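2-dehydro-3-deoxy-d-gluconate/2-dehydro-3-deoxy-phosphogluconate aldolase (Picrophilus torridus, PDB 4UXD) is an aldolase of the dihydrodipicolinate synthetase family, built on a (beta/alpha)8 barrel and assembled here from four chains. Local coordinates at residues Cys225-Phe230 against Lys261-Tyr266; Thr68-Tyr73 against Ala271-Phe276; Phe82-Arg87 against Met110-Asp115. All blocks are in the same frame, centred on the assembly; numbering follows the deposited sequence.

Contact 1 (Cys225-Phe230 against Lys261-Tyr266)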
# COMPACT_ATOMS: atom_id res chain seq x y z
N CYS A 225 7.76 10.47 -23.37
CA CYS A 225 6.32 10.35 -23.55
C CYS A 225 5.90 9.28 -24.55
O CYS A 225 6.03 9.46 -25.75
CB CYS A 225 5.77 11.70 -24.00
SG CYS A 225 6.20 13.06 -22.89
N GLY A 226 5.34 8.19 -24.05
CA GLY A 226 4.98 7.05 -24.88
C GLY A 226 3.97 7.34 -26.00
O GLY A 226 3.96 6.65 -27.01
N THR A 227 3.12 8.34 -25.81
CA THR A 227 2.14 8.65 -26.83
C THR A 227 2.77 9.14 -28.14
O THR A 227 2.09 9.18 -29.17
CB THR A 227 1.16 9.73 -26.34
OG1 THR A 227 1.86 10.96 -26.11
CG2 THR A 227 0.45 9.25 -25.08
N THR A 228 4.05 9.48 -28.12
CA THR A 228 4.73 9.92 -29.34
C THR A 228 4.92 8.76 -30.33
O THR A 228 5.29 8.98 -31.47
CB THR A 228 6.10 10.56 -29.04
OG1 THR A 228 6.97 9.61 -28.41
CG2 THR A 228 5.93 11.76 -28.15
N ASN A 229 4.64 7.53 -29.90
CA ASN A 229 4.72 6.38 -30.78
C ASN A 229 3.67 6.44 -31.91
O ASN A 229 3.79 5.72 -32.90
CB ASN A 229 4.54 5.09 -29.98
CG ASN A 229 5.80 4.67 -29.27
OD1 ASN A 229 6.68 4.05 -29.87
ND2 ASN A 229 5.90 4.99 -27.98
N PHE A 230 2.65 7.28 -31.75
CA PHE A 230 1.55 7.34 -32.70
C PHE A 230 0.78 8.65 -32.62
O PHE A 230 -0.31 8.77 -33.16
CB PHE A 230 0.61 6.16 -32.48
CG PHE A 230 0.42 5.83 -31.03
CD1 PHE A 230 -0.46 6.54 -30.25
CD2 PHE A 230 1.16 4.81 -30.45
CE1 PHE A 230 -0.61 6.24 -28.92
CE2 PHE A 230 1.00 4.50 -29.12
CZ PHE A 230 0.12 5.21 -28.36
N LYS A 261 -5.98 9.08 -21.04
CA LYS A 261 -7.06 8.45 -20.29
C LYS A 261 -7.54 7.20 -21.01
O LYS A 261 -7.75 6.17 -20.38
CB LYS A 261 -8.23 9.41 -20.10
CG LYS A 261 -9.38 8.80 -19.28
CD LYS A 261 -10.56 9.77 -19.17
CE LYS A 261 -11.75 9.14 -18.46
NZ LYS A 261 -13.02 9.86 -18.74
N LYS A 262 -7.73 7.33 -22.32
CA LYS A 262 -8.07 6.19 -23.17
C LYS A 262 -7.06 5.07 -22.95
O LYS A 262 -7.44 3.95 -22.62
CB LYS A 262 -8.11 6.59 -24.65
CG LYS A 262 -9.31 7.43 -25.07
CD LYS A 262 -10.53 6.56 -25.38
CE LYS A 262 -11.70 7.38 -25.93
NZ LYS A 262 -12.86 6.52 -26.33
N LEU A 263 -5.77 5.38 -23.12
CA LEU A 263 -4.70 4.38 -23.01
C LEU A 263 -4.60 3.71 -21.62
O LEU A 263 -4.13 2.57 -21.50
CB LEU A 263 -3.35 5.02 -23.36
CG LEU A 263 -3.19 5.45 -24.82
CD1 LEU A 263 -1.95 6.30 -25.01
CD2 LEU A 263 -3.16 4.23 -25.77
N GLY A 264 -5.07 4.41 -20.59
CA GLY A 264 -4.94 3.96 -19.21
C GLY A 264 -6.09 3.12 -18.72
O GLY A 264 -6.02 2.51 -17.65
N LYS A 265 -7.16 3.07 -19.51
CA LYS A 265 -8.27 2.17 -19.22
C LYS A 265 -7.86 0.71 -19.44
O LYS A 265 -8.63 -0.20 -19.14
CB LYS A 265 -9.48 2.49 -20.11
CG LYS A 265 -10.13 3.85 -19.85
CD LYS A 265 -10.76 3.94 -18.46
CE LYS A 265 -11.32 5.33 -18.18
NZ LYS A 265 -11.70 5.50 -16.75
N TYR A 266 -6.65 0.50 -19.95
CA TYR A 266 -6.19 -0.84 -20.30
C TYR A 266 -4.85 -1.18 -19.63
O TYR A 266 -4.08 -0.30 -19.27
CB TYR A 266 -6.10 -0.96 -21.82
CG TYR A 266 -7.45 -0.74 -22.47
CD1 TYR A 266 -8.57 -1.45 -22.03
CD2 TYR A 266 -7.63 0.17 -23.50
CE1 TYR A 266 -9.82 -1.27 -22.59
CE2 TYR A 266 -8.88 0.37 -24.08
CZ TYR A 266 -9.97 -0.36 -23.61
OH TYR A 266 -11.23 -0.18 -24.16
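L263 turns its CG beside the backbone N and anti to the carbonyl carbon (chi1 -67°), then extends at chi2, and this sends CD1 out from the helix toward T227 and F230. T227 is turned so that OG1 sits between its backbone N and carbonyl carbon (chi1 64°), leaving CG2 for the leucine. The methyl groups T227 CG2 and L263 CD1 come within 3.8 Å. The same leucine methyl also reaches the rim of the F230 ring, lying near the ring plane with CD1 4.1 Å from both F230 CE1 and F230 CZ. One methyl thus fits against a threonine methyl and an aromatic edge, and no hydrogen bond crosses between the segments. On one face of the F230 ring lies T227 O, offset toward the rim, and Y275 of helix 270-279 stacks with the ring.

In the (beta/alpha)8 barrel the 225-230 segment follows the last strand, 222-224, and leads toward helix 233-240. Segment 261-266 lies at the C-terminal part of helix 245-264, in the helical region that follows the barrel, so the contact ties a loop at the C-terminal end of the barrel strands to that region.

The 3-10 turn is held from within. T228 OG1 donates to C225 O at 2.8 Å, and T228 N is a second donor to that carbonyl. N229 ND2 donates to G226 O at 2.7 Å, in the carbonyl plane and on a lone pair, with an N-H...O angle of 167°; N229 N bonds to the same oxygen. N229 ND2 and N229 OD1 also bond P31 O and I33 N, joining the turn to the first strand and the loop after it. T227 OG1 is hydrogen-bonded to D209 OD2.

Contact 2 (Thr68-Tyr73 against Ala271-Phe276); sequences TGVFPY and AYYEYF
Segment 68-73 passes helix 271-276 as an irregular loop that brings T68, G69 and V70 to Y273, and the nearest CA atoms are those of T68 and Y272, 8.1 Å apart. The loop follows strand 61-63 of the (beta/alpha)8 barrel, while the helix belongs to the region after the barrel, so the contact joins helix 270-279 to the loop that follows the second strand. V70 has a left-handed backbone (phi 35°), after which the chain forms a short 3-10 turn through Y73.

Y273 reaches across from the helix. Its CG lies beside the backbone N (chi1 -78°), and the ring extends until OH donates to T68 O at 3.1 Å. The hydroxyl approaches in the carbonyl plane, on a lone pair, with a C=O...O angle of 136°; T68 O lies near the ring plane, 3.5 Å from Y273 CE1. T34 N bonds the same hydroxyl, and T34 OG1 bonds G69 O, so the phenol group spans two loops and the buried oxygen has two backbone partners. From V70 on the loop also meets another chain: V70 packs on I129 of the second subunit and F71 meets Y128 of that subunit edge-to-face. G69 CA lies 3.6 Å from Y273 OH, and V70 CG2, coming from the opposite direction, stops 3.5 Å from that oxygen and 4.3 Å from Y273 CZ.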
# COMPACT_ATOMS: atom_id res chain seq x y z
N THR A 68 7.98 1.06 -21.82
CA THR A 68 7.03 1.04 -22.91
C THR A 68 7.42 -0.04 -23.91
O THR A 68 6.55 -0.66 -24.53
CB THR A 68 6.96 2.40 -23.62
OG1 THR A 68 6.50 3.39 -22.69
CG2 THR A 68 6.01 2.35 -24.80
N GLY A 69 8.73 -0.25 -24.06
CA GLY A 69 9.25 -1.26 -24.97
C GLY A 69 9.29 -2.67 -24.39
O GLY A 69 9.86 -3.58 -25.01
N VAL A 70 8.66 -2.82 -23.23
CA VAL A 70 8.63 -4.05 -22.44
C VAL A 70 9.92 -4.86 -22.52
O VAL A 70 9.91 -6.08 -22.70
CB VAL A 70 7.40 -4.95 -22.84
CG1 VAL A 70 6.10 -4.32 -22.36
CG2 VAL A 70 7.30 -5.21 -24.32
N PHE A 71 11.04 -4.18 -22.28
CA PHE A 71 12.37 -4.77 -22.40
C PHE A 71 12.59 -6.08 -21.61
O PHE A 71 13.29 -6.95 -22.10
CB PHE A 71 13.47 -3.74 -22.01
CG PHE A 71 13.51 -3.41 -20.54
CD1 PHE A 71 12.76 -2.36 -20.03
CD2 PHE A 71 14.31 -4.13 -19.68
CE1 PHE A 71 12.78 -2.06 -18.69
CE2 PHE A 71 14.34 -3.84 -18.34
CZ PHE A 71 13.56 -2.80 -17.84
N PRO A 72 11.98 -6.23 -20.41
CA PRO A 72 12.31 -7.48 -19.72
C PRO A 72 11.64 -8.73 -20.31
O PRO A 72 11.93 -9.84 -19.87
CB PRO A 72 11.81 -7.24 -18.29
CG PRO A 72 10.73 -6.30 -18.45
CD PRO A 72 11.11 -5.38 -19.57
N TYR A 73 10.75 -8.55 -21.26
CA TYR A 73 10.13 -9.71 -21.90
C TYR A 73 11.08 -10.31 -22.93
O TYR A 73 10.86 -11.41 -23.40
CB TYR A 73 8.78 -9.34 -22.55
CG TYR A 73 7.71 -8.84 -21.60
CD1 TYR A 73 7.86 -8.97 -20.21
CD2 TYR A 73 6.55 -8.25 -22.07
CE1 TYR A 73 6.89 -8.52 -19.33
CE2 TYR A 73 5.56 -7.79 -21.19
CZ TYR A 73 5.74 -7.93 -19.82
OH TYR A 73 4.77 -7.47 -18.93
N ALA A 271 -2.30 -1.31 -24.97
CA ALA A 271 -3.05 -0.35 -25.78
C ALA A 271 -2.15 0.46 -26.71
O ALA A 271 -2.57 0.83 -27.80
CB ALA A 271 -3.84 0.58 -24.88
N TYR A 272 -0.92 0.73 -26.27
CA TYR A 272 0.05 1.47 -27.08
C TYR A 272 0.38 0.69 -28.34
O TYR A 272 0.56 1.26 -29.42
CB TYR A 272 1.34 1.75 -26.30
CG TYR A 272 1.19 2.79 -25.21
CD1 TYR A 272 0.52 2.50 -24.03
CD2 TYR A 272 1.72 4.07 -25.36
CE1 TYR A 272 0.38 3.46 -23.02
CE2 TYR A 272 1.59 5.03 -24.37
CZ TYR A 272 0.92 4.71 -23.21
OH TYR A 272 0.79 5.66 -22.23
N TYR A 273 0.45 -0.63 -28.18
CA TYR A 273 0.79 -1.50 -29.28
C TYR A 273 -0.38 -1.55 -30.27
O TYR A 273 -0.18 -1.32 -31.46
CB TYR A 273 1.18 -2.89 -28.75
CG TYR A 273 2.60 -2.89 -28.20
CD1 TYR A 273 2.90 -2.31 -26.97
CD2 TYR A 273 3.65 -3.42 -28.93
CE1 TYR A 273 4.20 -2.28 -26.48
CE2 TYR A 273 4.95 -3.39 -28.46
CZ TYR A 273 5.22 -2.82 -27.23
OH TYR A 273 6.52 -2.80 -26.76
N GLU A 274 -1.59 -1.80 -29.80
CA GLU A 274 -2.73 -1.81 -30.69
C GLU A 274 -2.83 -0.48 -31.44
O GLU A 274 -3.03 -0.45 -32.66
CB GLU A 274 -4.03 -2.08 -29.93
CG GLU A 274 -5.24 -2.25 -30.82
CD GLU A 274 -6.45 -2.79 -30.07
OE1 GLU A 274 -6.28 -3.24 -28.91
OE2 GLU A 274 -7.58 -2.75 -30.62
N TYR A 275 -2.65 0.61 -30.71
CA TYR A 275 -2.86 1.93 -31.27
C TYR A 275 -1.88 2.15 -32.40
O TYR A 275 -2.22 2.74 -33.43
CB TYR A 275 -2.71 3.00 -30.20
CG TYR A 275 -3.44 4.29 -30.50
CD1 TYR A 275 -3.02 5.12 -31.54
CD2 TYR A 275 -4.53 4.69 -29.75
CE1 TYR A 275 -3.68 6.30 -31.82
CE2 TYR A 275 -5.20 5.87 -30.02
CZ TYR A 275 -4.77 6.68 -31.06
OH TYR A 275 -5.43 7.86 -31.34
N PHE A 276 -0.67 1.65 -32.22
CA PHE A 276 0.35 1.74 -33.25
C PHE A 276 0.04 0.82 -34.43
O PHE A 276 0.30 1.15 -35.59
CB PHE A 276 1.72 1.39 -32.68
CG PHE A 276 2.79 1.33 -33.73
CD1 PHE A 276 3.38 2.49 -34.20
CD2 PHE A 276 3.17 0.11 -34.28
CE1 PHE A 276 4.36 2.44 -35.18
CE2 PHE A 276 4.15 0.06 -35.26
CZ PHE A 276 4.74 1.22 -35.71

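Contact 3 (Phe82-Arg87 against Met110-Asp115); sequences FLKFVR and MKFSMD
F112 lays the edge of its ring against the CB atoms of two consecutive residues, L83 and K84, of the facing helix. F112 CE1 is 4.2 Å from L83 CB, and F112 CZ is 4.1 Å from K84 CB. Both carbons lie near the ring plane, so the ring meets helix 82-87 edge-on. Its CG stands anti to the backbone N (chi1 171°), which sends the ring toward that helix.

K84 gives the contact only the near part of its side chain: the chain bends at chi3 and its amino end leads away, leaving the aliphatic start beside the ring. Deeper in the interface, L83 CD1 approaches S113 CB at 4.4 Å, close to where the backbones come nearest, with the CA atoms of L83 and S113 7.3 Å apart. S113 OG is bonded to L109 O, one turn back in its own helix, so the serine meets the leucine through carbon rather than through its hydroxyl.

No hydrogen bond joins the two segments. Nearby, R87 reaches past the helix, forming a salt bridge from NH1 to E119 and bonding G117 O, K92 O and S90 O, which ties it to the loop before strand 95-97 and to the loop after helix 103-115. The axes of 82-87 and 110-115 approach to 10.5 Å and run nearly parallel at 19°. L83 and S113 both rest on A96 of strand 95-97, the packing of two successive outer helices over a strand in a (beta/alpha)8 barrel.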
# COMPACT_ATOMS: atom_id res chain seq x y z
N PHE A 82 18.11 -5.43 -31.21
CA PHE A 82 17.19 -4.30 -31.43
C PHE A 82 17.90 -2.94 -31.32
O PHE A 82 17.65 -2.04 -32.12
CB PHE A 82 16.04 -4.38 -30.44
CG PHE A 82 14.93 -3.41 -30.71
CD1 PHE A 82 13.99 -3.67 -31.70
CD2 PHE A 82 14.79 -2.27 -29.94
CE1 PHE A 82 12.94 -2.79 -31.92
CE2 PHE A 82 13.74 -1.39 -30.16
CZ PHE A 82 12.82 -1.65 -31.15
N LEU A 83 18.77 -2.78 -30.34
CA LEU A 83 19.55 -1.56 -30.21
C LEU A 83 20.39 -1.33 -31.48
O LEU A 83 20.57 -0.21 -31.93
CB LEU A 83 20.46 -1.61 -28.97
CG LEU A 83 19.79 -1.75 -27.60
CD1 LEU A 83 20.83 -1.61 -26.50
CD2 LEU A 83 18.67 -0.74 -27.40
N LYS A 84 20.89 -2.42 -32.05
CA LYS A 84 21.67 -2.31 -33.27
C LYS A 84 20.78 -1.81 -34.42
O LYS A 84 21.16 -0.90 -35.15
CB LYS A 84 22.30 -3.66 -33.62
CG LYS A 84 23.66 -3.54 -34.31
CD LYS A 84 24.26 -4.90 -34.61
CE LYS A 84 23.53 -5.57 -35.77
NZ LYS A 84 24.17 -6.86 -36.19
N PHE A 85 19.61 -2.40 -34.57
CA PHE A 85 18.74 -2.04 -35.68
C PHE A 85 18.43 -0.56 -35.60
O PHE A 85 18.64 0.19 -36.55
CB PHE A 85 17.46 -2.86 -35.67
CG PHE A 85 16.52 -2.53 -36.80
CD1 PHE A 85 16.71 -3.08 -38.07
CD2 PHE A 85 15.43 -1.70 -36.60
CE1 PHE A 85 15.83 -2.79 -39.12
CE2 PHE A 85 14.54 -1.41 -37.65
CZ PHE A 85 14.76 -1.95 -38.91
N VAL A 86 17.97 -0.13 -34.43
CA VAL A 86 17.57 1.25 -34.23
C VAL A 86 18.74 2.19 -34.47
O VAL A 86 18.57 3.24 -35.09
CB VAL A 86 17.01 1.43 -32.81
CG1 VAL A 86 16.77 2.90 -32.50
CG2 VAL A 86 15.74 0.61 -32.66
N ARG A 87 19.93 1.81 -34.00
CA ARG A 87 21.12 2.63 -34.20
C ARG A 87 21.49 2.69 -35.67
O ARG A 87 22.06 3.67 -36.12
CB ARG A 87 22.31 2.11 -33.38
CG ARG A 87 23.69 2.70 -33.75
CD ARG A 87 23.91 4.17 -33.36
NE ARG A 87 22.94 5.10 -33.93
CZ ARG A 87 22.73 6.34 -33.49
NH1 ARG A 87 23.43 6.83 -32.47
NH2 ARG A 87 21.81 7.09 -34.06
N MET A 110 25.65 -1.92 -22.01
CA MET A 110 26.21 -0.57 -22.08
C MET A 110 27.46 -0.55 -22.95
O MET A 110 27.62 0.31 -23.82
CB MET A 110 26.52 -0.03 -20.69
CG MET A 110 25.28 0.53 -19.97
SD MET A 110 25.65 1.66 -18.61
CE MET A 110 26.56 0.56 -17.57
N LYS A 111 28.34 -1.52 -22.72
CA LYS A 111 29.54 -1.71 -23.51
C LYS A 111 29.20 -1.84 -24.98
O LYS A 111 29.86 -1.26 -25.84
CB LYS A 111 30.29 -2.96 -23.03
CG LYS A 111 31.61 -3.21 -23.71
CD LYS A 111 32.53 -4.06 -22.84
CE LYS A 111 32.01 -5.48 -22.68
NZ LYS A 111 32.82 -6.26 -21.70
N PHE A 112 28.15 -2.60 -25.26
CA PHE A 112 27.70 -2.85 -26.62
C PHE A 112 27.13 -1.59 -27.26
O PHE A 112 27.35 -1.36 -28.44
CB PHE A 112 26.66 -3.97 -26.60
CG PHE A 112 25.95 -4.16 -27.91
CD1 PHE A 112 24.79 -3.48 -28.19
CD2 PHE A 112 26.43 -5.07 -28.84
CE1 PHE A 112 24.11 -3.68 -29.40
CE2 PHE A 112 25.76 -5.27 -30.04
CZ PHE A 112 24.60 -4.57 -30.31
N SER A 113 26.41 -0.79 -26.50
CA SER A 113 25.78 0.40 -27.05
C SER A 113 26.78 1.57 -27.14
O SER A 113 26.63 2.46 -27.99
CB SER A 113 24.53 0.79 -26.24
OG SER A 113 24.71 0.57 -24.86
N MET A 114 27.81 1.56 -26.30
CA MET A 114 28.91 2.50 -26.47
C MET A 114 29.66 2.18 -27.78
O MET A 114 29.92 3.07 -28.58
CB MET A 114 29.88 2.45 -25.29
CG MET A 114 30.84 3.64 -25.24
SD MET A 114 31.92 3.66 -23.78
CE MET A 114 33.12 2.41 -24.23
N ASP A 115 29.97 0.90 -27.99
CA ASP A 115 30.78 0.48 -29.14
C ASP A 115 30.08 0.63 -30.49
O ASP A 115 30.76 0.58 -31.52
CB ASP A 115 31.23 -0.97 -28.97
CG ASP A 115 32.20 -1.16 -27.79
OD1 ASP A 115 32.71 -0.15 -27.25
OD2 ASP A 115 32.45 -2.33 -27.42

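How the contacts relate
Contacts 1 and 2 are neighbours, their centres 10 Å apart on the same side of the chain's centre. The 225-230 loop of contact 1 also packs against helix 270-279, which carries one side of contact 2: F230 CE2 lies 3.3 Å from Y272 O, and G226 C lies 3.7 Å from Y272 CE2. Bound glycerol, probably from the crystallisation liquor, lies near both contacts, about 3 Å from the T68 side chain and about 4 Å from that of T227, and is bonded by Y272 OH; it may mark a pocket at this end of the barrel. Contact 3, where two outer helices pack, stands apart: its centre is 20 Å from that of contact 2 and 26 Å from that of contact 1.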